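Local structure of Serine/threonine protein phosphatase Stp1 (Streptococcus agalactiae, 2PK0) at residues S124-V129 / H135-D140; W78-I83 / P179-H184; Q214-T217 / Q223-I226. The protein is a PP2C-family phosphatase that removes phosphate from phosphoserine and phosphothreonine residues of proteins, probably with the help of its bound magnesium ions. All coordinates share one frame; numbering follows the deposited sequence.

Contact 1: S124-V129 / H135-D140; sequences SRIGIV and HLLTSD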
# COMPACT_ATOMS: atom_id res chain seq x y z
N SER A 124 -3.05 -4.62 1.56
CA SER A 124 -3.02 -3.40 0.79
C SER A 124 -2.64 -3.76 -0.65
O SER A 124 -2.16 -4.86 -0.92
CB SER A 124 -2.03 -2.41 1.39
OG SER A 124 -2.50 -1.89 2.62
N ARG A 125 -2.91 -2.88 -1.60
CA ARG A 125 -2.72 -3.27 -2.98
C ARG A 125 -1.98 -2.24 -3.79
O ARG A 125 -1.94 -1.05 -3.43
CB ARG A 125 -4.05 -3.54 -3.65
CG ARG A 125 -4.80 -4.66 -3.02
CD ARG A 125 -5.74 -5.23 -3.99
NE ARG A 125 -6.45 -6.35 -3.40
CZ ARG A 125 -7.64 -6.74 -3.79
NH1 ARG A 125 -8.24 -6.07 -4.77
NH2 ARG A 125 -8.25 -7.76 -3.19
N ILE A 126 -1.38 -2.72 -4.88
CA ILE A 126 -0.73 -1.90 -5.89
C ILE A 126 -1.20 -2.36 -7.26
O ILE A 126 -1.18 -3.56 -7.56
CB ILE A 126 0.79 -2.06 -5.85
CG1 ILE A 126 1.33 -1.65 -4.48
CG2 ILE A 126 1.44 -1.25 -6.94
CD1 ILE A 126 2.77 -2.01 -4.33
N GLY A 127 -1.64 -1.40 -8.07
CA GLY A 127 -2.04 -1.70 -9.43
C GLY A 127 -1.58 -0.69 -10.45
O GLY A 127 -1.18 0.42 -10.11
N ILE A 128 -1.62 -1.07 -11.71
CA ILE A 128 -1.36 -0.12 -12.78
C ILE A 128 -2.61 -0.02 -13.62
O ILE A 128 -3.23 -1.02 -13.95
CB ILE A 128 -0.16 -0.56 -13.68
CG1 ILE A 128 1.16 -0.39 -12.93
CG2 ILE A 128 -0.11 0.26 -14.98
CD1 ILE A 128 2.27 -1.13 -13.57
N VAL A 129 -2.99 1.21 -13.94
CA VAL A 129 -4.05 1.44 -14.91
C VAL A 129 -3.45 1.91 -16.24
O VAL A 129 -2.80 2.95 -16.31
CB VAL A 129 -5.07 2.44 -14.35
CG1 VAL A 129 -6.10 2.83 -15.42
CG2 VAL A 129 -5.74 1.83 -13.12
N HIS A 135 -4.36 -3.41 -13.85
CA HIS A 135 -3.55 -4.61 -13.70
C HIS A 135 -3.09 -4.76 -12.26
O HIS A 135 -2.33 -3.95 -11.78
CB HIS A 135 -2.33 -4.54 -14.60
CG HIS A 135 -2.65 -4.52 -16.06
ND1 HIS A 135 -2.61 -5.64 -16.85
CD2 HIS A 135 -3.04 -3.50 -16.87
CE1 HIS A 135 -2.94 -5.32 -18.09
NE2 HIS A 135 -3.21 -4.03 -18.12
N LEU A 136 -3.56 -5.81 -11.58
CA LEU A 136 -3.15 -6.08 -10.21
C LEU A 136 -1.71 -6.58 -10.13
O LEU A 136 -1.33 -7.49 -10.85
CB LEU A 136 -4.11 -7.07 -9.55
CG LEU A 136 -3.81 -7.57 -8.14
CD1 LEU A 136 -3.76 -6.43 -7.10
CD2 LEU A 136 -4.79 -8.64 -7.73
N LEU A 137 -0.91 -5.98 -9.26
CA LEU A 137 0.51 -6.34 -9.11
C LEU A 137 0.86 -7.16 -7.87
O LEU A 137 1.84 -7.88 -7.87
CB LEU A 137 1.39 -5.08 -9.14
CG LEU A 137 1.39 -4.26 -10.42
CD1 LEU A 137 2.53 -3.22 -10.40
CD2 LEU A 137 1.47 -5.17 -11.65
N THR A 138 0.07 -7.03 -6.80
CA THR A 138 0.34 -7.68 -5.53
C THR A 138 -0.68 -8.77 -5.26
O THR A 138 -1.72 -8.83 -5.89
CB THR A 138 0.25 -6.70 -4.35
OG1 THR A 138 -1.02 -6.05 -4.39
CG2 THR A 138 1.34 -5.66 -4.43
N SER A 139 -0.37 -9.65 -4.33
CA SER A 139 -1.31 -10.68 -3.96
C SER A 139 -1.58 -10.51 -2.48
O SER A 139 -0.65 -10.36 -1.70
CB SER A 139 -0.73 -12.06 -4.29
OG SER A 139 -1.61 -13.09 -3.87
N ASP A 140 -2.86 -10.50 -2.10
CA ASP A 140 -3.26 -10.28 -0.72
C ASP A 140 -2.65 -11.38 0.16
O ASP A 140 -2.73 -12.55 -0.19
CB ASP A 140 -4.79 -10.30 -0.59
CG ASP A 140 -5.46 -8.98 -1.03
OD1 ASP A 140 -4.76 -8.06 -1.48
OD2 ASP A 140 -6.71 -8.87 -0.92
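Arg125 and Asp140 meet side-on: the guanidinium offers NE and NH2, one to each carboxylate oxygen, in a two-pronged salt bridge. Arg125 NE lies 3.1 Å from Asp140 OD1, which it meets on the syn side, and Arg125 NH2 lies 3.0 Å from Asp140 OD2, which it reaches from above the carboxylate plane. Both oxygens stay close to the guanidinium plane, yet the two flat groups are turned 37° against each other. The arginine chain runs extended from CG to NE, and its CD rests on Leu136 CD1.

On the face of Ile126 and Ile128 the contacts are largely aliphatic. Leu137 CD1 packs on Ile128 CD1 at 3.8 Å and, more loosely, on Ile126 CG2. Thr138 lies across Ile126 at about a right angle, its CG2 against CB and CD1 of the isoleucine; with chi1 at 54° its OG1 is turned to Ile126 N, a weak hydrogen bond. Outside the two segments, Ile126 also packs on Phe118 and Val109 of the second sheet.

The backbones run antiparallel. Ile128 and His135 form a hydrogen-bonded pair, Ile128 N to His135 O at 3.0 Å and His135 N to Ile128 O, and Gly127 faces Leu136 in a non-hydrogen-bonded pair. Leu137 N gives one further bond to Ile126 O, 3.0 Å away.

This is an antiparallel beta hairpin at the edge of one sheet of the PP2C beta sandwich. Main-chain bonds join edge strand 133-136 to strand 125-130, which pairs with strand 191-195 on its other flank, and the paired charges hold the segment leaving the hairpin beside the start of strand 125-130.

Contact 2: W78-I83 / P179-H184; sequences WMLVSI and PDLGVH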
# COMPACT_ATOMS: atom_id res chain seq x y z
N TRP A 78 17.82 -2.34 0.91
CA TRP A 78 17.29 -1.45 1.92
C TRP A 78 15.86 -1.82 2.38
O TRP A 78 15.56 -1.75 3.58
CB TRP A 78 17.34 0.01 1.43
CG TRP A 78 16.88 1.01 2.46
CD1 TRP A 78 17.66 1.65 3.39
CD2 TRP A 78 15.54 1.49 2.66
NE1 TRP A 78 16.89 2.48 4.16
CE2 TRP A 78 15.58 2.41 3.74
CE3 TRP A 78 14.30 1.23 2.04
CZ2 TRP A 78 14.43 3.08 4.20
CZ3 TRP A 78 13.16 1.89 2.52
CH2 TRP A 78 13.24 2.81 3.58
N MET A 79 15.00 -2.22 1.45
CA MET A 79 13.63 -2.54 1.79
C MET A 79 13.55 -3.80 2.64
O MET A 79 12.92 -3.81 3.70
CB MET A 79 12.75 -2.67 0.54
CG MET A 79 12.44 -1.34 -0.11
SD MET A 79 11.56 -1.54 -1.68
CE MET A 79 11.09 0.15 -2.03
N LEU A 80 14.21 -4.86 2.21
CA LEU A 80 14.21 -6.12 2.92
C LEU A 80 14.76 -6.00 4.33
O LEU A 80 14.24 -6.63 5.25
CB LEU A 80 15.00 -7.17 2.14
CG LEU A 80 14.34 -7.66 0.86
CD1 LEU A 80 15.28 -8.61 0.12
CD2 LEU A 80 13.02 -8.33 1.19
N VAL A 81 15.79 -5.17 4.49
CA VAL A 81 16.42 -4.94 5.78
C VAL A 81 15.57 -4.07 6.74
O VAL A 81 15.30 -4.49 7.86
CB VAL A 81 17.85 -4.38 5.60
CG1 VAL A 81 18.42 -3.83 6.91
CG2 VAL A 81 18.76 -5.46 5.00
N SER A 82 15.13 -2.89 6.28
CA SER A 82 14.34 -1.95 7.10
C SER A 82 13.00 -2.52 7.57
O SER A 82 12.53 -2.21 8.67
CB SER A 82 14.04 -0.67 6.32
OG SER A 82 15.20 -0.19 5.66
N ILE A 83 12.38 -3.32 6.73
CA ILE A 83 11.11 -3.94 7.08
C ILE A 83 11.29 -4.99 8.20
O ILE A 83 10.45 -5.10 9.08
CB ILE A 83 10.41 -4.48 5.82
CG1 ILE A 83 9.97 -3.29 4.96
CG2 ILE A 83 9.21 -5.37 6.15
CD1 ILE A 83 9.22 -3.70 3.76
N PRO A 179 8.09 -10.21 2.84
CA PRO A 179 7.45 -9.29 1.89
C PRO A 179 7.59 -9.73 0.45
O PRO A 179 8.52 -10.46 0.12
CB PRO A 179 8.22 -7.99 2.10
CG PRO A 179 9.52 -8.39 2.67
CD PRO A 179 9.31 -9.65 3.44
N ASP A 180 6.66 -9.31 -0.41
CA ASP A 180 6.78 -9.58 -1.84
C ASP A 180 7.45 -8.38 -2.46
O ASP A 180 7.07 -7.26 -2.18
CB ASP A 180 5.41 -9.73 -2.50
CG ASP A 180 4.68 -10.98 -2.07
OD1 ASP A 180 5.35 -11.94 -1.63
OD2 ASP A 180 3.43 -10.99 -2.18
N LEU A 181 8.44 -8.62 -3.32
CA LEU A 181 9.06 -7.53 -4.06
C LEU A 181 8.71 -7.61 -5.53
O LEU A 181 8.38 -8.67 -6.03
CB LEU A 181 10.56 -7.58 -3.90
CG LEU A 181 11.09 -7.69 -2.48
CD1 LEU A 181 12.48 -8.23 -2.58
CD2 LEU A 181 11.08 -6.37 -1.76
N GLY A 182 8.76 -6.47 -6.22
CA GLY A 182 8.56 -6.46 -7.67
C GLY A 182 9.09 -5.22 -8.38
O GLY A 182 8.90 -4.10 -7.91
N VAL A 183 9.75 -5.43 -9.51
CA VAL A 183 10.17 -4.31 -10.34
C VAL A 183 9.27 -4.25 -11.57
O VAL A 183 9.01 -5.28 -12.19
CB VAL A 183 11.63 -4.44 -10.77
CG1 VAL A 183 12.12 -3.17 -11.44
CG2 VAL A 183 12.50 -4.72 -9.56
N HIS A 184 8.76 -3.06 -11.87
CA HIS A 184 7.92 -2.87 -13.06
C HIS A 184 8.23 -1.59 -13.79
O HIS A 184 8.68 -0.62 -13.19
CB HIS A 184 6.45 -2.85 -12.66
CG HIS A 184 5.95 -4.15 -12.13
ND1 HIS A 184 5.36 -5.11 -12.93
CD2 HIS A 184 5.98 -4.66 -10.87
CE1 HIS A 184 5.05 -6.15 -12.18
NE2 HIS A 184 5.42 -5.91 -10.94
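Leu80 lays its CD2 methyl against both Pro179 and Leu181. Leu80 CD2 is 3.8 Å from Pro179 CG, at the corner of the pyrrolidine ring, and the same methyl is 3.8 Å from Leu181 CD1. The second branch joins in on the leucine side alone, Leu80 CD1 standing 3.9 Å from Leu181 CD1. Leu181 therefore sets one methyl against the whole fork of Leu80, while its CD2 comes up to Leu80 CD2 from a little farther away. The two leucine side chains cross each other at a slant.

The first torsion explains the reach: Leu80 has CG anti to its carbonyl carbon (chi1 -71°), which places the fork on the side of the helix nearer the strand. Pro179 and Leu181, two positions apart, both direct their side chains at the helix, whereas the intervening Asp180 points away and bonds to His141. No hydrogen bond joins the segments, and the contact is purely apolar.

Within the helix, Ser82 OG bonds back to Trp78 O at 2.6 Å. That carbonyl also receives Ser82 N, the two donors arriving from opposite faces of its plane. The hydroxyl oxygen meanwhile lies above the centre of the Trp78 ring, whose NE1 bonds to Asp63.

At the surface of the PP2C sandwich, helix 72-96 thus rests on strand 180-185, the outermost strand of its sheet. Strand 115-121 lies next to it and adds Val121 against Pro179 and Ala119 against both Leu181 and Ile83, while Met79 packs on Leu36 of strand 35-43.

Contact 3: Q214-T217 / Q223-I226; sequences QEKT and QDLI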
# COMPACT_ATOMS: atom_id res chain seq x y z
N GLN A 214 -11.09 10.22 -16.69
CA GLN A 214 -11.66 11.53 -16.95
C GLN A 214 -10.58 12.55 -17.27
O GLN A 214 -9.38 12.29 -17.15
CB GLN A 214 -12.42 12.00 -15.72
CG GLN A 214 -13.44 11.02 -15.15
CD GLN A 214 -14.12 11.59 -13.92
OE1 GLN A 214 -13.60 11.52 -12.79
NE2 GLN A 214 -15.31 12.16 -14.13
N GLU A 215 -11.01 13.73 -17.68
CA GLU A 215 -10.10 14.85 -17.80
C GLU A 215 -10.38 15.74 -16.60
O GLU A 215 -11.28 16.59 -16.62
CB GLU A 215 -10.28 15.58 -19.13
CG GLU A 215 -9.63 14.84 -20.32
CD GLU A 215 -9.59 15.67 -21.61
OE1 GLU A 215 -9.56 16.92 -21.52
OE2 GLU A 215 -9.60 15.06 -22.71
N LYS A 216 -9.61 15.48 -15.54
CA LYS A 216 -9.66 16.17 -14.27
C LYS A 216 -8.23 16.09 -13.73
O LYS A 216 -7.43 15.30 -14.23
CB LYS A 216 -10.57 15.43 -13.29
CG LYS A 216 -12.08 15.69 -13.40
CD LYS A 216 -12.84 14.93 -12.28
CE LYS A 216 -14.15 15.62 -11.89
NZ LYS A 216 -14.39 15.58 -10.41
N THR A 217 -7.90 16.87 -12.69
CA THR A 217 -6.58 16.77 -12.09
C THR A 217 -6.48 15.50 -11.27
O THR A 217 -7.50 14.89 -10.93
CB THR A 217 -6.31 17.88 -11.10
OG1 THR A 217 -7.29 17.79 -10.07
CG2 THR A 217 -6.37 19.26 -11.76
N GLN A 223 -9.84 12.47 -4.91
CA GLN A 223 -11.02 12.88 -4.14
C GLN A 223 -12.26 12.12 -4.60
O GLN A 223 -13.05 11.67 -3.78
CB GLN A 223 -11.24 14.40 -4.22
CG GLN A 223 -12.30 14.96 -3.27
CD GLN A 223 -12.15 14.43 -1.84
OE1 GLN A 223 -12.97 13.61 -1.38
NE2 GLN A 223 -11.09 14.87 -1.15
N ASP A 224 -12.40 11.93 -5.91
CA ASP A 224 -13.50 11.16 -6.48
C ASP A 224 -13.47 9.69 -6.10
O ASP A 224 -14.50 9.06 -6.00
CB ASP A 224 -13.49 11.25 -8.01
CG ASP A 224 -14.00 12.57 -8.52
OD1 ASP A 224 -14.47 13.40 -7.73
OD2 ASP A 224 -13.93 12.77 -9.75
N LEU A 225 -12.28 9.15 -5.92
CA LEU A 225 -12.10 7.76 -5.51
C LEU A 225 -12.60 7.53 -4.09
O LEU A 225 -13.27 6.52 -3.83
CB LEU A 225 -10.63 7.35 -5.61
CG LEU A 225 -10.03 7.04 -6.98
CD1 LEU A 225 -8.56 6.65 -6.84
CD2 LEU A 225 -10.77 5.91 -7.65
N ILE A 226 -12.31 8.45 -3.17
CA ILE A 226 -12.73 8.22 -1.79
C ILE A 226 -14.21 8.56 -1.58
O ILE A 226 -14.87 7.93 -0.75
CB ILE A 226 -11.77 8.87 -0.71
CG1 ILE A 226 -11.94 10.38 -0.62
CG2 ILE A 226 -10.29 8.52 -0.99
CD1 ILE A 226 -12.96 10.83 0.38
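Lys216 and Asp224 meet through a salt bridge at the surface. Lys216 NZ stands 2.9 Å from Asp224 OD2 and uses the syn lone pair of that oxygen, on the side of the other carboxylate oxygen. Asp224 OD1 is farther from the ammonium, 3.5 Å from Lys216 NZ, so the charge is held mainly by one oxygen. The two side chains come from opposite directions, the lysine reaching out of the loop and the aspartate out of the helix to span the 10.0 Å between Lys216 CA and Asp224 CA. The lysine stays extended as far as CE and bends only at its last torsion (chi4 -140°), which brings NZ round to the carboxylate.

Van der Waals contact supplements the charge pair. The last two methylenes of Lys216 lie alongside the same oxygen, with Lys216 CD 3.5 Å from Asp224 OD2. Asp224 also touches Val211 of helix 205-212.

A second side chain of the loop, that of Gln214, brings its polar end near the carboxylate as well, the amide and carboxylate planes turned 42° apart.

Capping contributes at the start of the helix. Thr217 is the N-cap of helix 218-231, its OG1 accepting a hydrogen bond from the backbone N of Asp220. Asp224 sits in the second turn of this helix.

In chemical terms, the ion pair of Lys216 and Asp224, together with the Thr217 cap, ties the loop between two helices of the PP2C domain to the second of them, helix 218-231. Being at the surface, the ionic bond is probably weakened by water, and the negative field of the carboxylate probably helps keep the lysine protonated.

Followed from the N terminus, the chain passes strands 6-13, 23-29 and 35-43 and helix 48-64 before helix 72-96, where contact 2 opens. Its long loop closes only at strand 180-185, and contact 1, the hairpin of 125-130 and 133-136, is nested inside it. Contact 3 comes afterwards, in series, between the loop before helix 218-231 and that helix. Contact 2 ties a helix to the edge of one sheet, and contact 1 joins the edge strand 133-136 of the other to its neighbour 125-130; they touch where Leu137 CD2 meets His184 CE1 at 3.7 Å. Contact 3 lies across the chain's centre from contact 2, their centres about 30 Å apart.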